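Local coordinates for tailspike protein (Siphovirus 9NA, PDB 3RIQ) that probably recognises Salmonella lipopolysaccharide as the phage's receptor and cleaves its O-antigen chains as an endorhamnosidase, at residues D39-F50 with K62-N73; L118-V126 with E211-A219. One frame throughout, in Å; residues are numbered along the deposited sequence.

Interaction 1: residues D39-F50 with K62-N73; sequences DYNFIDGEAVDF and KFIGDGVLNWNN
Phe-42 has the most surface buried here, and its ring lies between Leu-69 and Gly-65. Leu-69 CB sits over the middle of one face, 3.8 Å from the ring centroid. Gly-65 CA covers the opposite face, nearer the rim, at 3.7 Å from the centroid. Both are CH-pi contacts. Phe-42 CG stands between its backbone N and carbonyl carbon (chi1 71°), which turns the ring in over segment 62-73. Met-85 of strand 79-87 also touches it. The side chains of Leu-69 and Glu-46 lie side by side, Leu-69 CD1 3.9 Å from Glu-46 CB.

Ile-64 shares the face of its strand pair that carries Asn-41, opposite Tyr-40 and Phe-63. Its CG2 meets Asn-41 ND2 at 3.5 Å, and its CD1 lies against Asp-39 CB. At the far end the edge of Phe-50 points at the face of Trp-71, a T-shaped pair with planes at 73°. Phe-50 CE2 comes 3.5 Å from Trp-71 CG.

Backbone hydrogen bonds run along both strand pairs. At the bend between them, Asp-44 OD1 accepts from Val-68 N at 3.0 Å, and Gly-45 N donates to Val-68 O. Asn-73 ND2 reaches Asp-49 OD1 from above the carboxylate plane, 2.9 Å away. Parallel strands in register, with equivalent positions of neighbouring turns aligned, mark two successive coils of a right-handed beta-helix, as in P22 tailspike.

Interaction 2: residues L118-V126 with E211-A219; sequences LDKGYKPNV and EIKYGSGSA
Tyr-214 and the backbone of Lys-120 and Gly-121 make the main packing contact. The peptide lies over one face of the tyrosine ring, offset toward the rim. Gly-121 N is 3.3 Å from Tyr-214 CD1. Lys-120 CA covers the same face beside it, and Lys-120 CB approaches Tyr-214 CE2 at 3.6 Å. The rest of the lysine chain leads away. Tyr-214 CG lies anti to its carbonyl carbon (chi1 -59°), which sets the ring against the loop.

The second group is van der Waals packing round Ser-216. Tyr-122 CB rests 3.4 Å from Gly-215 O, and Tyr-122 CD1 is 3.9 Å from Ser-216 CB. Asn-125 ND2 lies 3.5 Å from Ser-216 CB. Its amide is steadied within the loop by a bond to Lys-123 O that lies in both the amide and the carbonyl planes. Lys-123 CE passes 3.7 Å from Ser-216 OG.

The polar link is a single water. It donates to Gly-121 O and accepts from Gly-215 N at 2.9 Å. The hydroxyl of Tyr-214 bonds Arg-242, and Lys-123 NZ makes a salt bridge with Glu-188. The Tyr-122 hydroxyl bonds Asp-128, and Asn-125 OD1 bonds Asn-127 N.

No direct hydrogen bond joins the two segments. The loop is therefore held against Tyr-214 to Ser-216 by ring-on-peptide packing, van der Waals contacts round Ser-216 and one water bridge, while the polar ends of Tyr-122, Lys-123 and Tyr-214 are tied to residues beyond the two segments.

Overall arrangement
Both contacts involve the parallel beta-helix, but they join different things. Interaction 1 pairs strands of neighbouring coils near its N-terminal end. Interaction 2 brings 118-126, part of the long excursion between strands 79-87 and 146-151, against Tyr-214 to Ser-216, further along the stack. Their centres are about 21 Å apart, and they do not touch. Interaction 1 has a buried aromatic and aliphatic side and a more exposed, largely polar one; interaction 2 is mostly buried where the loop covers the coil. Interaction 1 buries about three times the surface and has many direct hydrogen bonds. Interaction 2 has none and relies on packing and water. Another subunit reaches Lys-213 beside interaction 2; none touches interaction 1.

Interaction 1: residues D39-F50 with K62-N73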
loop_
_atom_site.group_PDB
_atom_site.type_symbol
_atom_site.label_atom_id
_atom_site.label_comp_id
_atom_site.label_asym_id
_atom_site.label_seq_id
_atom_site.Cartn_x
_atom_site.Cartn_y
_atom_site.Cartn_z
ATOM N N ASP A 39 30.076 -22.158 22.658
ATOM C CA ASP A 39 30.111 -22.453 21.219
ATOM C C ASP A 39 30.315 -23.970 21.025
ATOM O O ASP A 39 31.024 -24.624 21.808
ATOM C CB ASP A 39 31.265 -21.727 20.541
ATOM C CG ASP A 39 31.017 -20.255 20.333
ATOM O OD1 ASP A 39 29.876 -19.755 20.477
ATOM O OD2 ASP A 39 32.009 -19.576 20.033
ATOM N N TYR A 40 29.687 -24.517 19.995
ATOM C CA TYR A 40 29.721 -25.937 19.738
ATOM C C TYR A 40 30.272 -26.202 18.349
ATOM O O TYR A 40 29.717 -25.731 17.349
ATOM C CB TYR A 40 28.307 -26.513 19.848
ATOM C CG TYR A 40 28.289 -28.002 19.722
ATOM C CD1 TYR A 40 28.815 -28.806 20.735
ATOM C CD2 TYR A 40 27.813 -28.615 18.571
ATOM C CE1 TYR A 40 28.837 -30.182 20.617
ATOM C CE2 TYR A 40 27.811 -29.998 18.442
ATOM C CZ TYR A 40 28.317 -30.772 19.481
ATOM O OH TYR A 40 28.320 -32.144 19.432
ATOM N N ASN A 41 31.366 -26.958 18.296
ATOM C CA ASN A 41 32.007 -27.325 17.040
ATOM C C ASN A 41 31.480 -28.664 16.569
ATOM O O ASN A 41 31.851 -29.732 17.122
ATOM C CB ASN A 41 33.524 -27.359 17.258
ATOM C CG ASN A 41 34.095 -25.989 17.475
ATOM O OD1 ASN A 41 34.474 -25.617 18.584
ATOM N ND2 ASN A 41 34.154 -25.224 16.418
ATOM N N PHE A 42 30.589 -28.616 15.570
ATOM C CA PHE A 42 29.987 -29.851 15.030
ATOM C C PHE A 42 30.762 -30.384 13.863
ATOM O O PHE A 42 31.533 -29.644 13.219
ATOM C CB PHE A 42 28.489 -29.649 14.676
ATOM C CG PHE A 42 28.234 -28.781 13.464
ATOM C CD1 PHE A 42 28.179 -29.357 12.182
ATOM C CD2 PHE A 42 27.998 -27.420 13.605
ATOM C CE1 PHE A 42 27.932 -28.587 11.027
ATOM C CE2 PHE A 42 27.723 -26.633 12.461
ATOM C CZ PHE A 42 27.693 -27.214 11.172
ATOM N N ILE A 43 30.559 -31.672 13.601
ATOM C CA ILE A 43 31.242 -32.350 12.484
ATOM C C ILE A 43 30.217 -32.541 11.373
ATOM O O ILE A 43 29.051 -32.781 11.670
ATOM C CB ILE A 43 31.906 -33.718 12.940
ATOM C CG1 ILE A 43 32.783 -34.283 11.816
ATOM C CG2 ILE A 43 30.832 -34.749 13.458
ATOM C CD1 ILE A 43 33.731 -35.421 12.339
ATOM N N ASP A 44 30.647 -32.414 10.117
ATOM C CA ASP A 44 29.749 -32.594 8.977
ATOM C C ASP A 44 29.050 -33.958 9.028
ATOM O O ASP A 44 29.719 -35.014 9.070
ATOM C CB ASP A 44 30.582 -32.512 7.709
ATOM C CG ASP A 44 29.743 -32.658 6.440
ATOM O OD1 ASP A 44 28.521 -32.324 6.456
ATOM O OD2 ASP A 44 30.315 -33.157 5.432
ATOM N N GLY A 45 27.712 -33.939 9.070
ATOM C CA GLY A 45 26.935 -35.154 9.116
ATOM C C GLY A 45 26.508 -35.553 10.515
ATOM O O GLY A 45 25.804 -36.551 10.681
ATOM N N GLU A 46 26.933 -34.783 11.515
ATOM C CA GLU A 46 26.537 -35.032 12.901
ATOM C C GLU A 46 25.013 -35.032 13.011
ATOM O O GLU A 46 24.321 -34.282 12.304
ATOM C CB GLU A 46 27.123 -33.924 13.832
ATOM C CG GLU A 46 26.855 -34.197 15.334
ATOM C CD GLU A 46 27.650 -33.302 16.260
ATOM O OE1 GLU A 46 27.192 -33.120 17.419
ATOM O OE2 GLU A 46 28.728 -32.810 15.849
ATOM N N ALA A 47 24.484 -35.870 13.894
ATOM C CA ALA A 47 23.048 -35.928 14.099
ATOM C C ALA A 47 22.739 -35.831 15.588
ATOM O O ALA A 47 23.510 -36.315 16.457
ATOM C CB ALA A 47 22.490 -37.216 13.525
ATOM N N VAL A 48 21.607 -35.214 15.887
ATOM C CA VAL A 48 21.098 -35.062 17.256
ATOM C C VAL A 48 19.668 -35.570 17.260
ATOM O O VAL A 48 18.812 -35.065 16.493
ATOM C CB VAL A 48 21.138 -33.600 17.750
ATOM C CG1 VAL A 48 20.664 -33.514 19.208
ATOM C CG2 VAL A 48 22.566 -33.064 17.627
ATOM N N ASP A 49 19.428 -36.583 18.100
ATOM C CA ASP A 49 18.107 -37.182 18.255
ATOM C C ASP A 49 17.465 -36.615 19.525
ATOM O O ASP A 49 17.960 -36.859 20.627
ATOM C CB ASP A 49 18.281 -38.717 18.392
ATOM C CG ASP A 49 16.973 -39.466 18.676
ATOM O OD1 ASP A 49 15.881 -38.896 18.731
ATOM O OD2 ASP A 49 17.062 -40.720 18.831
ATOM N N PHE A 50 16.389 -35.836 19.354
ATOM C CA PHE A 50 15.724 -35.160 20.485
ATOM C C PHE A 50 14.619 -35.976 21.128
ATOM O O PHE A 50 13.908 -35.482 22.017
ATOM C CB PHE A 50 15.194 -33.767 20.007
ATOM C CG PHE A 50 16.302 -32.771 19.745
ATOM C CD1 PHE A 50 16.938 -32.107 20.804
ATOM C CD2 PHE A 50 16.726 -32.514 18.427
ATOM C CE1 PHE A 50 17.937 -31.176 20.547
ATOM C CE2 PHE A 50 17.750 -31.599 18.169
ATOM C CZ PHE A 50 18.335 -30.919 19.208
ATOM N N LYS A 62 27.189 -20.185 19.499
ATOM C CA LYS A 62 27.042 -20.552 18.095
ATOM C C LYS A 62 27.252 -22.025 17.844
ATOM O O LYS A 62 27.997 -22.681 18.581
ATOM C CB LYS A 62 28.090 -19.795 17.260
ATOM C CG LYS A 62 27.995 -18.287 17.420
ATOM C CD LYS A 62 28.988 -17.606 16.513
ATOM C CE LYS A 62 28.863 -16.098 16.632
ATOM N NZ LYS A 62 29.282 -15.615 17.987
ATOM N N PHE A 63 26.615 -22.531 16.784
ATOM C CA PHE A 63 26.975 -23.827 16.195
ATOM C C PHE A 63 27.965 -23.595 15.045
ATOM O O PHE A 63 27.606 -22.951 14.037
ATOM C CB PHE A 63 25.738 -24.539 15.672
ATOM C CG PHE A 63 24.682 -24.775 16.724
ATOM C CD1 PHE A 63 24.963 -25.562 17.872
ATOM C CD2 PHE A 63 23.426 -24.193 16.600
ATOM C CE1 PHE A 63 23.965 -25.801 18.860
ATOM C CE2 PHE A 63 22.429 -24.397 17.594
ATOM C CZ PHE A 63 22.701 -25.213 18.720
ATOM N N ILE A 64 29.182 -24.128 15.182
ATOM C CA ILE A 64 30.273 -23.839 14.263
ATOM C C ILE A 64 30.705 -25.089 13.525
ATOM O O ILE A 64 31.002 -26.099 14.160
ATOM C CB ILE A 64 31.494 -23.266 15.030
ATOM C CG1 ILE A 64 31.117 -22.007 15.810
ATOM C CG2 ILE A 64 32.704 -23.013 14.070
ATOM C CD1 ILE A 64 32.171 -21.586 16.866
ATOM N N GLY A 65 30.725 -25.067 12.192
ATOM C CA GLY A 65 31.152 -26.252 11.446
ATOM C C GLY A 65 31.171 -25.969 9.969
ATOM O O GLY A 65 30.619 -24.973 9.528
ATOM N N ASP A 66 31.795 -26.878 9.216
ATOM C CA ASP A 66 31.656 -26.921 7.763
ATOM C C ASP A 66 30.792 -28.123 7.422
ATOM O O ASP A 66 31.142 -29.257 7.777
ATOM C CB ASP A 66 33.022 -27.132 7.111
ATOM C CG ASP A 66 33.960 -25.982 7.322
ATOM O OD1 ASP A 66 33.517 -24.819 7.408
ATOM O OD2 ASP A 66 35.168 -26.263 7.393
ATOM N N GLY A 67 29.679 -27.909 6.744
ATOM C CA GLY A 67 28.770 -28.993 6.408
ATOM C C GLY A 67 27.462 -28.919 7.208
ATOM O O GLY A 67 27.011 -27.838 7.602
ATOM N N VAL A 68 26.856 -30.086 7.439
ATOM C CA VAL A 68 25.501 -30.159 7.968
ATOM C C VAL A 68 25.442 -30.679 9.408
ATOM O O VAL A 68 26.127 -31.650 9.763
ATOM C CB VAL A 68 24.591 -31.035 7.031
ATOM C CG1 VAL A 68 25.001 -32.507 7.041
ATOM C CG2 VAL A 68 23.132 -30.945 7.450
ATOM N N LEU A 69 24.596 -30.047 10.214
ATOM C CA LEU A 69 24.234 -30.555 11.555
ATOM C C LEU A 69 22.742 -30.957 11.472
ATOM O O LEU A 69 21.871 -30.101 11.239
ATOM C CB LEU A 69 24.469 -29.446 12.595
ATOM C CG LEU A 69 23.998 -29.719 14.039
ATOM C CD1 LEU A 69 24.677 -31.001 14.622
ATOM C CD2 LEU A 69 24.352 -28.508 14.914
ATOM N N ASN A 70 22.440 -32.247 11.629
ATOM C CA ASN A 70 21.040 -32.768 11.544
ATOM C C ASN A 70 20.361 -32.785 12.896
ATOM O O ASN A 70 20.914 -33.304 13.890
ATOM C CB ASN A 70 21.050 -34.209 11.002
ATOM C CG ASN A 70 21.671 -34.315 9.639
ATOM O OD1 ASN A 70 22.841 -34.734 9.476
ATOM N ND2 ASN A 70 20.902 -33.969 8.639
ATOM N N TRP A 71 19.149 -32.232 12.947
ATOM C CA TRP A 71 18.304 -32.281 14.139
ATOM C C TRP A 71 17.090 -33.138 13.841
ATOM O O TRP A 71 16.234 -32.781 12.996
ATOM C CB TRP A 71 17.888 -30.877 14.558
ATOM C CG TRP A 71 18.958 -30.104 15.302
ATOM C CD1 TRP A 71 20.308 -30.424 15.452
ATOM C CD2 TRP A 71 18.755 -28.889 16.010
ATOM N NE1 TRP A 71 20.925 -29.451 16.228
ATOM C CE2 TRP A 71 19.998 -28.503 16.573
ATOM C CE3 TRP A 71 17.622 -28.062 16.222
ATOM C CZ2 TRP A 71 20.153 -27.296 17.322
ATOM C CZ3 TRP A 71 17.773 -26.899 16.969
ATOM C CH2 TRP A 71 19.036 -26.522 17.516
ATOM N N ASN A 72 17.004 -34.263 14.555
ATOM C CA ASN A 72 15.993 -35.307 14.280
ATOM C C ASN A 72 15.082 -35.486 15.484
ATOM O O ASN A 72 15.495 -35.266 16.620
ATOM C CB ASN A 72 16.701 -36.635 13.989
ATOM C CG ASN A 72 17.652 -36.526 12.832
ATOM O OD1 ASN A 72 18.752 -37.105 12.830
ATOM N ND2 ASN A 72 17.236 -35.826 11.824
ATOM N N ASN A 73 13.842 -35.864 15.227
ATOM C CA ASN A 73 12.851 -36.131 16.275
ATOM C C ASN A 73 12.641 -34.985 17.259
ATOM O O ASN A 73 12.423 -35.203 18.437
ATOM C CB ASN A 73 13.203 -37.427 17.030
ATOM C CG ASN A 73 13.315 -38.603 16.092
ATOM O OD1 ASN A 73 12.453 -38.811 15.236
ATOM N ND2 ASN A 73 14.344 -39.407 16.271
HETATM O O HOH W 1 29.631 -17.074 21.069
HETATM O O HOH W 2 31.825 -17.285 18.502
HETATM O O HOH W 3 32.946 -29.066 10.841
HETATM O O HOH W 4 33.601 -27.555 13.813
HETATM O O HOH W 5 15.931 -41.606 15.980
#

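Interaction 2: residues L118-V126 with E211-A219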
loop_
_atom_site.group_PDB
_atom_site.type_symbol
_atom_site.label_atom_id
_atom_site.label_comp_id
_atom_site.label_asym_id
_atom_site.label_seq_id
_atom_site.Cartn_x
_atom_site.Cartn_y
_atom_site.Cartn_z
ATOM N N LEU A 118 34.245 -13.346 5.701
ATOM C CA LEU A 118 33.125 -13.795 6.544
ATOM C C LEU A 118 31.939 -12.830 6.520
ATOM O O LEU A 118 30.862 -13.149 7.051
ATOM C CB LEU A 118 33.592 -13.927 8.003
ATOM C CG LEU A 118 34.481 -15.122 8.381
ATOM C CD1 LEU A 118 34.918 -15.055 9.836
ATOM C CD2 LEU A 118 33.722 -16.387 8.110
ATOM N N ASP A 119 32.140 -11.635 5.973
ATOM C CA ASP A 119 31.141 -10.555 6.145
ATOM C C ASP A 119 30.233 -10.293 4.943
ATOM O O ASP A 119 29.129 -9.772 5.120
ATOM C CB ASP A 119 31.801 -9.237 6.604
ATOM C CG ASP A 119 32.809 -8.679 5.575
ATOM O OD1 ASP A 119 33.495 -9.477 4.905
ATOM O OD2 ASP A 119 32.918 -7.433 5.414
ATOM N N LYS A 120 30.705 -10.572 3.726
ATOM C CA LYS A 120 29.945 -10.143 2.537
ATOM C C LYS A 120 30.389 -10.961 1.319
ATOM O O LYS A 120 31.415 -11.682 1.363
ATOM C CB LYS A 120 30.130 -8.630 2.266
ATOM C CG LYS A 120 31.512 -8.250 1.817
ATOM C CD LYS A 120 31.706 -6.742 1.938
ATOM C CE LYS A 120 32.940 -6.294 1.182
ATOM N NZ LYS A 120 33.334 -4.900 1.599
ATOM N N GLY A 121 29.663 -10.799 0.221
ATOM C CA GLY A 121 29.837 -11.663 -0.948
ATOM C C GLY A 121 29.245 -13.038 -0.697
ATOM O O GLY A 121 28.846 -13.357 0.415
ATOM N N TYR A 122 29.168 -13.831 -1.755
ATOM C CA TYR A 122 28.689 -15.225 -1.646
ATOM C C TYR A 122 29.628 -16.166 -2.387
ATOM O O TYR A 122 30.426 -15.734 -3.229
ATOM C CB TYR A 122 27.234 -15.340 -2.171
ATOM C CG TYR A 122 27.093 -15.010 -3.640
ATOM C CD1 TYR A 122 27.332 -15.987 -4.615
ATOM C CD2 TYR A 122 26.705 -13.719 -4.053
ATOM C CE1 TYR A 122 27.209 -15.696 -5.995
ATOM C CE2 TYR A 122 26.602 -13.406 -5.422
ATOM C CZ TYR A 122 26.855 -14.397 -6.384
ATOM O OH TYR A 122 26.733 -14.090 -7.720
ATOM N N LYS A 123 29.529 -17.457 -2.093
ATOM C CA LYS A 123 30.420 -18.429 -2.744
ATOM C C LYS A 123 30.137 -18.559 -4.254
ATOM O O LYS A 123 29.009 -18.759 -4.671
ATOM C CB LYS A 123 30.367 -19.810 -2.077
ATOM C CG LYS A 123 28.988 -20.423 -1.966
ATOM C CD LYS A 123 29.013 -21.923 -2.286
ATOM C CE LYS A 123 27.718 -22.543 -1.826
ATOM N NZ LYS A 123 27.674 -24.035 -2.091
ATOM N N PRO A 124 31.177 -18.461 -5.075
ATOM C CA PRO A 124 30.989 -18.622 -6.509
ATOM C C PRO A 124 30.430 -19.981 -6.857
ATOM O O PRO A 124 30.759 -20.985 -6.198
ATOM C CB PRO A 124 32.406 -18.520 -7.069
ATOM C CG PRO A 124 33.155 -17.816 -6.098
ATOM C CD PRO A 124 32.560 -18.114 -4.735
ATOM N N ASN A 125 29.582 -20.007 -7.876
ATOM C CA ASN A 125 28.869 -21.226 -8.269
ATOM C C ASN A 125 28.441 -21.188 -9.732
ATOM O O ASN A 125 28.748 -20.221 -10.435
ATOM C CB ASN A 125 27.648 -21.452 -7.393
ATOM C CG ASN A 125 26.580 -20.415 -7.620
ATOM O OD1 ASN A 125 25.633 -20.622 -8.396
ATOM N ND2 ASN A 125 26.738 -19.273 -6.983
ATOM N N VAL A 126 27.702 -22.217 -10.175
ATOM C CA VAL A 126 27.373 -22.399 -11.601
ATOM C C VAL A 126 26.525 -21.296 -12.219
ATOM O O VAL A 126 26.609 -21.064 -13.426
ATOM C CB VAL A 126 26.681 -23.780 -11.894
ATOM C CG1 VAL A 126 27.589 -24.927 -11.517
ATOM C CG2 VAL A 126 25.322 -23.902 -11.197
ATOM N N GLU A 211 15.766 -9.821 8.033
ATOM C CA GLU A 211 16.639 -9.540 6.899
ATOM C C GLU A 211 17.614 -10.684 6.705
ATOM O O GLU A 211 18.202 -11.194 7.695
ATOM C CB GLU A 211 17.415 -8.214 7.088
ATOM C CG GLU A 211 18.336 -7.901 5.895
ATOM C CD GLU A 211 18.729 -6.425 5.756
ATOM O OE1 GLU A 211 18.287 -5.589 6.600
ATOM O OE2 GLU A 211 19.472 -6.090 4.771
ATOM N N ILE A 212 17.770 -11.108 5.454
ATOM C CA ILE A 212 18.735 -12.147 5.069
ATOM C C ILE A 212 19.642 -11.529 4.008
ATOM O O ILE A 212 19.143 -10.909 3.053
ATOM C CB ILE A 212 17.965 -13.392 4.509
ATOM C CG1 ILE A 212 17.210 -14.086 5.678
ATOM C CG2 ILE A 212 18.926 -14.362 3.771
ATOM C CD1 ILE A 212 16.187 -15.073 5.232
ATOM N N LYS A 213 20.950 -11.740 4.156
ATOM C CA LYS A 213 21.981 -11.094 3.340
ATOM C C LYS A 213 22.858 -12.111 2.633
ATOM O O LYS A 213 23.262 -13.125 3.232
ATOM C CB LYS A 213 22.889 -10.242 4.235
ATOM C CG LYS A 213 22.130 -9.294 5.139
ATOM C CD LYS A 213 23.094 -8.405 5.961
ATOM C CE LYS A 213 22.278 -7.526 6.907
ATOM N NZ LYS A 213 23.125 -6.567 7.715
ATOM N N TYR A 214 23.171 -11.843 1.367
ATOM C CA TYR A 214 24.100 -12.702 0.599
ATOM C C TYR A 214 23.631 -14.172 0.526
ATOM O O TYR A 214 22.434 -14.420 0.413
ATOM C CB TYR A 214 25.574 -12.531 1.047
ATOM C CG TYR A 214 26.044 -11.099 0.882
ATOM C CD1 TYR A 214 26.394 -10.602 -0.386
ATOM C CD2 TYR A 214 26.116 -10.221 1.978
ATOM C CE1 TYR A 214 26.802 -9.263 -0.567
ATOM C CE2 TYR A 214 26.539 -8.861 1.828
ATOM C CZ TYR A 214 26.871 -8.399 0.544
ATOM O OH TYR A 214 27.283 -7.100 0.375
ATOM N N GLY A 215 24.575 -15.120 0.540
ATOM C CA GLY A 215 24.268 -16.504 0.136
ATOM C C GLY A 215 24.210 -16.666 -1.355
ATOM O O GLY A 215 23.873 -15.721 -2.086
ATOM N N SER A 216 24.573 -17.845 -1.842
ATOM C CA SER A 216 24.570 -18.066 -3.305
ATOM C C SER A 216 23.166 -18.288 -3.862
ATOM O O SER A 216 22.999 -18.287 -5.087
ATOM C CB SER A 216 25.475 -19.265 -3.692
ATOM O OG SER A 216 24.949 -20.455 -3.084
ATOM N N GLY A 217 22.186 -18.520 -2.975
ATOM C CA GLY A 217 20.829 -18.892 -3.379
ATOM C C GLY A 217 19.822 -17.752 -3.227
ATOM O O GLY A 217 20.149 -16.569 -3.436
ATOM N N SER A 218 18.606 -18.108 -2.800
ATOM C CA SER A 218 17.524 -17.146 -2.644
ATOM C C SER A 218 17.282 -16.976 -1.148
ATOM O O SER A 218 17.544 -17.909 -0.375
ATOM C CB SER A 218 16.267 -17.629 -3.380
ATOM O OG SER A 218 16.513 -17.792 -4.782
ATOM N N ALA A 219 16.803 -15.811 -0.690
ATOM C CA ALA A 219 16.746 -15.640 0.762
ATOM C C ALA A 219 15.851 -16.705 1.411
ATOM O O ALA A 219 16.210 -17.286 2.463
ATOM C CB ALA A 219 16.295 -14.248 1.153
HETATM O O HOH W 6 27.274 -15.433 1.401
#